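Long-range contacts in 3,4-dihydroxy-2-butanone 4-phosphate synthase (Candida albicans, PDB 1TKS), which catalyses the conversion of D-ribulose 5-phosphate to formate and 3,4-dihydroxy-2-butanone 4-phosphate, a step of riboflavin biosynthesis: residues 136-141 with 148-153; 13-18 with 156-161; 52-57 with 163-168. All coordinates share one frame; numbering follows the deposited sequence.

Contact 1: residues 136-141 with 148-153; sequences PGLLKK and AAVQLS
L139 and L138 meet one flank of helix 145-155, at A148, V150 and Q151. L139 can be followed outward. Its CB lies against the amide end of Q151. CG is anti to the carbonyl carbon (chi1 -68°), which turns the branch point toward the helix. There L139 CG is 4.0 Å from A148 CA. The two methyls then part. L139 CD1 rests on the aliphatic part of Q151, 3.9 Å from Q151 CG. L139 CD2 is 3.7 Å from A148 N and 4.1 Å from A148 CB. Beyond this contact, L139 packs on I195 and L198 of helix 195-203. The loop 136-141 links strand 129-134 to helix 145-155, and a short 3-10 turn at 139-140 folds it back on that helix. The side chain of L139 is about 5 Å from that of R143, which probably binds D-ribulose 5-phosphate. L138 also packs on Q151, with L138 CB 3.7 Å from Q151 CD. The side chains of L138 and V150 cross at about a right angle, with L138 CD2 3.7 Å from V150 CG1. The bend of Q151 at chi2 (90°) brings its amide end beside the backbone at L139. The side chain of Q151 also touches I202 of helix 195-203.

Contact 2: residues 13-18 with 156-161; sequences EAYKNG and AGLQPA
Y15 OH and A161 O lie 4.4 Å apart and share a partner, OG of S153, which probably hydrogen-bonds to both. Y15 is in the last turn of helix 8-16, and S153 is near the end of helix 145-155. Both helices finish in a Schellman motif, with G18 and G157 as the residues of positive phi. The contact therefore joins two helix C-termini, and the loop after the second leads into strand 162-166. Y15 has CG anti to its backbone N (chi1 -169°), which carries the ring toward the loop. Two apolar groups approach the ring obliquely at Y15 CD1: A156 CB at 3.9 Å and L158 CD1 at 4.2 Å. The same methyl of L158 is 4.3 Å from CA of K16, so L158 packs along the helix end as well as the ring. A38 of strand 34-38 touches both Y15 and L158. K16 passes A156 alongside. A bend at chi3 (-61°) sets K16 CE 3.3 Å from A156 O, a contact of carbon with a carbonyl. NZ then continues to E13 of the same helix. K16 NZ forms a salt bridge there and meets E13 OE1 at 3.2 Å from above the carboxylate plane, 39° out of it.

Contact 3: residues 52-57 with 163-168; sequences RYSSGY and VICELV
S55 OG donates to E166 OE2 at 2.8 Å. It meets the carboxylate on its syn side, 34° out of the plane. The same OG accepts from Y57 N at 3.1 Å, which makes an ST turn. A water lies within hydrogen-bonding distance of E166 OE1 and Y57 O, and a second of Y57 O and I164 O. The backbones meet further along. V168 N donates to Y53 O at 3.0 Å and nearly straight, with an N-H...O angle of 168°. S55 N gives a weak bond to E166 O. These bonds make a single beta bridge of S54 with L167, where the chain leaving helix 44-52 meets the end of strand 162-166. S54 forms another ST turn: its OG accepts from G56 N and is also hydrogen-bonded to L50 O of helix 44-52. C165 SG, anti to its backbone N (chi1 -154°), sits within this bend, 3.4 Å from S55 OG and 3.5 Å from Y57 O. Apolar groups close the other end. V168 CG2 lies 3.5 Å from S54 O, and L167 CD2 packs on Y53 CB at 4.1 Å. The second subunit borders this region. Its I101 touches S55 and E166, and its R106 hydrogen-bonds S55 O. The side chain of E166 is about 3 Å from that of D34, which probably binds D-ribulose 5-phosphate. The S55 bond, with a water near the other carboxylate oxygen, probably limits the rotation of E166 beside the likely substrate site.

Contacts 1 and 2 have centres 13 Å apart and share S153 of helix 145-155 as a meeting point. S153 CB also packs on Q159 O at 3.1 Å. Contact 3 is farther off, with its centre 20 Å from that of contact 1 and 19 Å from that of contact 2, across the centre of the chain. Contacts 1 and 3 still touch, with A149 CB 3.9 Å from I164 CG2. Both border the probable active site. The side chain of H145, a likely magnesium ligand, is about 5 Å from that of A148 in contact 1 and about 4 Å from that of I164 in contact 3. Contact 2 is more remote: A161 is about 10 Å from T146, a probable substrate-binding residue, side chain to side chain.

Contact 1: residues 136-141 with 148-153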
loop_
_atom_site.group_PDB
_atom_site.type_symbol
_atom_site.label_atom_id
_atom_site.label_comp_id
_atom_site.label_asym_id
_atom_site.label_seq_id
_atom_site.Cartn_x
_atom_site.Cartn_y
_atom_site.Cartn_z
ATOM N N PRO B 136 14.327 16.242 12.462
ATOM C CA PRO B 136 14.189 17.473 13.244
ATOM C C PRO B 136 14.519 18.658 12.341
ATOM O O PRO B 136 15.488 18.613 11.580
ATOM C CB PRO B 136 15.226 17.296 14.347
ATOM C CG PRO B 136 15.233 15.825 14.564
ATOM C CD PRO B 136 15.212 15.285 13.148
ATOM N N GLY B 137 13.725 19.718 12.431
ATOM C CA GLY B 137 13.962 20.878 11.592
ATOM C C GLY B 137 13.035 20.839 10.395
ATOM O O GLY B 137 12.877 21.830 9.687
ATOM N N LEU B 138 12.429 19.677 10.170
ATOM C CA LEU B 138 11.488 19.475 9.075
ATOM C C LEU B 138 11.994 19.999 7.728
ATOM O O LEU B 138 13.112 19.680 7.329
ATOM C CB LEU B 138 10.139 20.103 9.448
ATOM C CG LEU B 138 9.557 19.576 10.773
ATOM C CD1 LEU B 138 8.264 20.311 11.088
ATOM C CD2 LEU B 138 9.318 18.069 10.682
ATOM N N LEU B 139 11.188 20.799 7.033
ATOM C CA LEU B 139 11.574 21.319 5.722
ATOM C C LEU B 139 12.818 22.192 5.672
ATOM O O LEU B 139 13.365 22.431 4.596
ATOM C CB LEU B 139 10.409 22.079 5.095
ATOM C CG LEU B 139 9.228 21.197 4.691
ATOM C CD1 LEU B 139 8.106 22.071 4.161
ATOM C CD2 LEU B 139 9.668 20.186 3.637
ATOM N N LYS B 140 13.264 22.685 6.818
ATOM C CA LYS B 140 14.462 23.508 6.832
ATOM C C LYS B 140 15.688 22.610 6.872
ATOM O O LYS B 140 16.812 23.074 6.693
ATOM C CB LYS B 140 14.460 24.452 8.037
ATOM C CG LYS B 140 13.456 25.590 7.911
ATOM C CD LYS B 140 13.768 26.729 8.869
ATOM C CE LYS B 140 13.480 26.362 10.318
ATOM N NZ LYS B 140 12.019 26.217 10.599
ATOM N N LYS B 141 15.460 21.317 7.088
ATOM C CA LYS B 141 16.546 20.344 7.157
ATOM C C LYS B 141 16.519 19.370 5.981
ATOM O O LYS B 141 17.566 18.991 5.458
ATOM C CB LYS B 141 16.458 19.560 8.470
ATOM C CG LYS B 141 17.667 18.682 8.750
ATOM C CD LYS B 141 18.915 19.525 8.967
ATOM C CE LYS B 141 20.120 18.663 9.303
ATOM N NZ LYS B 141 21.355 19.480 9.467
ATOM N N ALA B 148 7.307 17.668 4.893
ATOM C CA ALA B 148 6.251 18.594 4.513
ATOM C C ALA B 148 4.960 18.316 5.276
ATOM O O ALA B 148 4.312 19.244 5.771
ATOM C CB ALA B 148 6.000 18.519 3.016
ATOM N N ALA B 149 4.589 17.044 5.381
ATOM C CA ALA B 149 3.368 16.665 6.094
ATOM C C ALA B 149 3.413 17.107 7.555
ATOM O O ALA B 149 2.469 17.717 8.053
ATOM C CB ALA B 149 3.151 15.147 6.009
ATOM N N VAL B 150 4.507 16.801 8.248
ATOM C CA VAL B 150 4.622 17.194 9.646
ATOM C C VAL B 150 4.702 18.720 9.769
ATOM O O VAL B 150 4.213 19.295 10.739
ATOM C CB VAL B 150 5.855 16.528 10.306
ATOM C CG1 VAL B 150 5.981 16.963 11.766
ATOM C CG2 VAL B 150 5.721 15.010 10.217
ATOM N N GLN B 151 5.299 19.374 8.777
ATOM C CA GLN B 151 5.412 20.831 8.786
ATOM C C GLN B 151 4.026 21.464 8.651
ATOM O O GLN B 151 3.712 22.435 9.340
ATOM C CB GLN B 151 6.295 21.303 7.630
ATOM C CG GLN B 151 6.709 22.770 7.711
ATOM C CD GLN B 151 8.010 22.960 8.460
ATOM O OE1 GLN B 151 8.034 23.429 9.601
ATOM N NE2 GLN B 151 9.107 22.590 7.817
ATOM N N LEU B 152 3.208 20.922 7.750
ATOM C CA LEU B 152 1.864 21.440 7.544
ATOM C C LEU B 152 1.049 21.307 8.821
ATOM O O LEU B 152 0.398 22.258 9.252
ATOM C CB LEU B 152 1.170 20.701 6.395
ATOM C CG LEU B 152 1.638 21.130 5.001
ATOM C CD1 LEU B 152 1.184 20.121 3.958
ATOM C CD2 LEU B 152 1.084 22.516 4.682
ATOM N N SER B 153 1.090 20.130 9.435
ATOM C CA SER B 153 0.347 19.910 10.665
ATOM C C SER B 153 0.789 20.891 11.752
ATOM O O SER B 153 -0.042 21.470 12.452
ATOM C CB SER B 153 0.527 18.463 11.138
ATOM O OG SER B 153 -0.159 17.577 10.271
#

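Contact 2: residues 13-18 with 156-161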
loop_
_atom_site.group_PDB
_atom_site.type_symbol
_atom_site.label_atom_id
_atom_site.label_comp_id
_atom_site.label_asym_id
_atom_site.label_seq_id
_atom_site.Cartn_x
_atom_site.Cartn_y
_atom_site.Cartn_z
ATOM N N GLU B 13 -5.429 26.913 6.316
ATOM C CA GLU B 13 -6.772 26.932 6.874
ATOM C C GLU B 13 -7.563 25.733 6.369
ATOM O O GLU B 13 -8.318 25.127 7.120
ATOM C CB GLU B 13 -7.489 28.235 6.518
ATOM C CG GLU B 13 -6.971 29.420 7.309
ATOM C CD GLU B 13 -7.185 29.250 8.800
ATOM O OE1 GLU B 13 -6.366 29.774 9.583
ATOM O OE2 GLU B 13 -8.183 28.605 9.192
ATOM N N ALA B 14 -7.385 25.385 5.098
ATOM C CA ALA B 14 -8.081 24.235 4.532
ATOM C C ALA B 14 -7.590 22.973 5.237
ATOM O O ALA B 14 -8.375 22.092 5.588
ATOM C CB ALA B 14 -7.808 24.141 3.033
ATOM N N TYR B 15 -6.279 22.904 5.441
ATOM C CA TYR B 15 -5.648 21.767 6.097
ATOM C C TYR B 15 -6.141 21.670 7.542
ATOM O O TYR B 15 -6.416 20.582 8.044
ATOM C CB TYR B 15 -4.126 21.946 6.027
ATOM C CG TYR B 15 -3.299 20.746 6.427
ATOM C CD1 TYR B 15 -2.973 20.514 7.759
ATOM C CD2 TYR B 15 -2.806 19.865 5.465
ATOM C CE1 TYR B 15 -2.166 19.438 8.122
ATOM C CE2 TYR B 15 -2.002 18.788 5.816
ATOM C CZ TYR B 15 -1.684 18.582 7.147
ATOM O OH TYR B 15 -0.873 17.529 7.497
ATOM N N LYS B 16 -6.274 22.813 8.204
ATOM C CA LYS B 16 -6.753 22.829 9.581
ATOM C C LYS B 16 -8.197 22.320 9.652
ATOM O O LYS B 16 -8.599 21.704 10.642
ATOM C CB LYS B 16 -6.675 24.254 10.139
ATOM C CG LYS B 16 -7.007 24.383 11.616
ATOM C CD LYS B 16 -6.966 25.843 12.039
ATOM C CE LYS B 16 -5.581 26.442 11.819
ATOM N NZ LYS B 16 -5.571 27.920 12.024
ATOM N N ASN B 17 -8.963 22.568 8.591
ATOM C CA ASN B 17 -10.363 22.161 8.529
ATOM C C ASN B 17 -10.539 20.729 8.016
ATOM O O ASN B 17 -11.640 20.324 7.644
ATOM C CB ASN B 17 -11.153 23.138 7.648
ATOM C CG ASN B 17 -12.571 23.382 8.155
ATOM O OD1 ASN B 17 -13.307 24.202 7.600
ATOM N ND2 ASN B 17 -12.956 22.674 9.213
ATOM N N GLY B 18 -9.444 19.974 7.988
ATOM C CA GLY B 18 -9.504 18.586 7.560
ATOM C C GLY B 18 -9.509 18.293 6.070
ATOM O O GLY B 18 -9.874 17.191 5.657
ATOM N N ALA B 156 -0.439 24.325 11.138
ATOM C CA ALA B 156 -1.885 24.354 11.331
ATOM C C ALA B 156 -2.284 24.265 12.806
ATOM O O ALA B 156 -3.470 24.306 13.135
ATOM C CB ALA B 156 -2.525 23.212 10.538
ATOM N N GLY B 157 -1.289 24.149 13.683
ATOM C CA GLY B 157 -1.550 24.057 15.111
ATOM C C GLY B 157 -2.022 22.688 15.565
ATOM O O GLY B 157 -2.526 22.534 16.675
ATOM N N LEU B 158 -1.838 21.690 14.706
ATOM C CA LEU B 158 -2.262 20.322 14.984
ATOM C C LEU B 158 -1.106 19.433 15.466
ATOM O O LEU B 158 0.042 19.878 15.542
ATOM C CB LEU B 158 -2.886 19.729 13.711
ATOM C CG LEU B 158 -4.090 20.478 13.122
ATOM C CD1 LEU B 158 -4.399 19.980 11.715
ATOM C CD2 LEU B 158 -5.294 20.294 14.037
ATOM N N GLN B 159 -1.408 18.184 15.810
ATOM C CA GLN B 159 -0.366 17.258 16.251
ATOM C C GLN B 159 0.614 17.089 15.089
ATOM O O GLN B 159 0.211 17.102 13.927
ATOM C CB GLN B 159 -0.972 15.900 16.627
ATOM C CG GLN B 159 -1.906 15.931 17.833
ATOM C CD GLN B 159 -1.205 16.380 19.099
ATOM O OE1 GLN B 159 -0.089 15.949 19.388
ATOM N NE2 GLN B 159 -1.865 17.236 19.873
ATOM N N PRO B 160 1.915 16.933 15.387
ATOM C CA PRO B 160 2.958 16.764 14.365
ATOM C C PRO B 160 2.852 15.424 13.647
ATOM O O PRO B 160 3.764 14.599 13.705
ATOM C CB PRO B 160 4.247 16.893 15.172
ATOM C CG PRO B 160 3.860 16.282 16.489
ATOM C CD PRO B 160 2.504 16.908 16.737
ATOM N N ALA B 161 1.735 15.225 12.958
ATOM C CA ALA B 161 1.490 13.978 12.252
ATOM C C ALA B 161 0.624 14.220 11.027
ATOM O O ALA B 161 -0.336 14.985 11.076
ATOM C CB ALA B 161 0.797 12.991 13.186
#

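Contact 3: residues 52-57 with 163-168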
loop_
_atom_site.group_PDB
_atom_site.type_symbol
_atom_site.label_atom_id
_atom_site.label_comp_id
_atom_site.label_asym_id
_atom_site.label_seq_id
_atom_site.Cartn_x
_atom_site.Cartn_y
_atom_site.Cartn_z
ATOM N N ARG B 52 -8.537 5.257 -2.989
ATOM C CA ARG B 52 -9.150 5.192 -4.312
ATOM C C ARG B 52 -8.359 5.860 -5.433
ATOM O O ARG B 52 -8.300 5.341 -6.549
ATOM C CB ARG B 52 -10.557 5.796 -4.258
ATOM C CG ARG B 52 -11.171 6.094 -5.617
ATOM C CD ARG B 52 -11.564 4.841 -6.381
ATOM N NE ARG B 52 -12.117 5.201 -7.684
ATOM C CZ ARG B 52 -11.383 5.575 -8.726
ATOM N NH1 ARG B 52 -10.062 5.624 -8.625
ATOM N NH2 ARG B 52 -11.968 5.926 -9.863
ATOM N N TYR B 53 -7.739 6.996 -5.132
ATOM C CA TYR B 53 -7.008 7.746 -6.146
ATOM C C TYR B 53 -5.493 7.732 -6.013
ATOM O O TYR B 53 -4.804 8.501 -6.680
ATOM C CB TYR B 53 -7.513 9.192 -6.155
ATOM C CG TYR B 53 -8.978 9.305 -6.513
ATOM C CD1 TYR B 53 -9.937 9.657 -5.558
ATOM C CD2 TYR B 53 -9.410 9.029 -7.807
ATOM C CE1 TYR B 53 -11.296 9.728 -5.895
ATOM C CE2 TYR B 53 -10.753 9.096 -8.150
ATOM C CZ TYR B 53 -11.690 9.444 -7.195
ATOM O OH TYR B 53 -13.022 9.505 -7.553
ATOM N N SER B 54 -4.975 6.844 -5.175
ATOM C CA SER B 54 -3.534 6.779 -4.962
ATOM C C SER B 54 -2.959 5.383 -5.125
ATOM O O SER B 54 -3.668 4.439 -5.474
ATOM C CB SER B 54 -3.199 7.277 -3.560
ATOM O OG SER B 54 -3.511 6.270 -2.612
ATOM N N SER B 55 -1.665 5.265 -4.846
ATOM C CA SER B 55 -0.960 3.994 -4.938
ATOM C C SER B 55 -1.409 3.035 -3.851
ATOM O O SER B 55 -1.138 1.842 -3.937
ATOM C CB SER B 55 0.547 4.205 -4.786
ATOM O OG SER B 55 0.877 4.376 -3.411
ATOM N N GLY B 56 -2.067 3.562 -2.822
ATOM C CA GLY B 56 -2.526 2.720 -1.734
ATOM C C GLY B 56 -1.468 2.418 -0.686
ATOM O O GLY B 56 -1.782 1.868 0.367
ATOM N N TYR B 57 -0.214 2.760 -0.974
ATOM C CA TYR B 57 0.888 2.548 -0.032
ATOM C C TYR B 57 0.815 3.761 0.893
ATOM O O TYR B 57 1.648 4.662 0.827
ATOM C CB TYR B 57 2.225 2.527 -0.794
ATOM C CG TYR B 57 3.319 1.705 -0.143
ATOM C CD1 TYR B 57 3.159 0.336 0.051
ATOM C CD2 TYR B 57 4.522 2.289 0.255
ATOM C CE1 TYR B 57 4.167 -0.436 0.622
ATOM C CE2 TYR B 57 5.540 1.523 0.831
ATOM C CZ TYR B 57 5.354 0.165 1.009
ATOM O OH TYR B 57 6.348 -0.612 1.564
ATOM N N VAL B 163 -0.663 12.323 6.912
ATOM C CA VAL B 163 -0.870 11.074 6.184
ATOM C C VAL B 163 -0.725 11.432 4.709
ATOM O O VAL B 163 -1.226 12.469 4.269
ATOM C CB VAL B 163 -2.264 10.453 6.499
ATOM C CG1 VAL B 163 -3.374 11.451 6.210
ATOM C CG2 VAL B 163 -2.466 9.177 5.692
ATOM N N ILE B 164 -0.028 10.593 3.946
ATOM C CA ILE B 164 0.220 10.892 2.538
ATOM C C ILE B 164 0.196 9.673 1.619
ATOM O O ILE B 164 0.316 8.532 2.067
ATOM C CB ILE B 164 1.612 11.580 2.356
ATOM C CG1 ILE B 164 2.745 10.576 2.604
ATOM C CG2 ILE B 164 1.764 12.736 3.341
ATOM C CD1 ILE B 164 4.145 11.135 2.301
ATOM N N CYS B 165 0.037 9.931 0.323
ATOM C CA CYS B 165 0.057 8.874 -0.685
ATOM C C CYS B 165 0.069 9.511 -2.067
ATOM O O CYS B 165 -0.501 10.582 -2.265
ATOM C CB CYS B 165 -1.140 7.934 -0.531
ATOM S SG CYS B 165 -0.774 6.262 -1.187
ATOM N N GLU B 166 0.716 8.833 -3.012
ATOM C CA GLU B 166 0.875 9.313 -4.387
ATOM C C GLU B 166 -0.361 9.224 -5.275
ATOM O O GLU B 166 -0.971 8.163 -5.387
ATOM C CB GLU B 166 1.999 8.538 -5.089
ATOM C CG GLU B 166 3.328 8.473 -4.353
ATOM C CD GLU B 166 3.392 7.356 -3.324
ATOM O OE1 GLU B 166 4.496 7.096 -2.807
ATOM O OE2 GLU B 166 2.346 6.741 -3.029
ATOM N N LEU B 167 -0.715 10.330 -5.922
ATOM C CA LEU B 167 -1.862 10.329 -6.827
ATOM C C LEU B 167 -1.527 9.518 -8.077
ATOM O O LEU B 167 -0.441 9.656 -8.640
ATOM C CB LEU B 167 -2.222 11.762 -7.232
ATOM C CG LEU B 167 -3.084 12.541 -6.238
ATOM C CD1 LEU B 167 -3.003 14.021 -6.550
ATOM C CD2 LEU B 167 -4.524 12.047 -6.298
ATOM N N VAL B 168 -2.458 8.672 -8.505
ATOM C CA VAL B 168 -2.245 7.854 -9.698
ATOM C C VAL B 168 -3.428 7.963 -10.653
ATOM O O VAL B 168 -4.588 8.050 -10.231
ATOM C CB VAL B 168 -2.021 6.354 -9.350
ATOM C CG1 VAL B 168 -0.826 6.204 -8.418
ATOM C CG2 VAL B 168 -3.270 5.758 -8.727
HETATM O O HOH W 1 3.936 5.508 -0.549
HETATM O O HOH W 2 2.641 7.485 0.610
#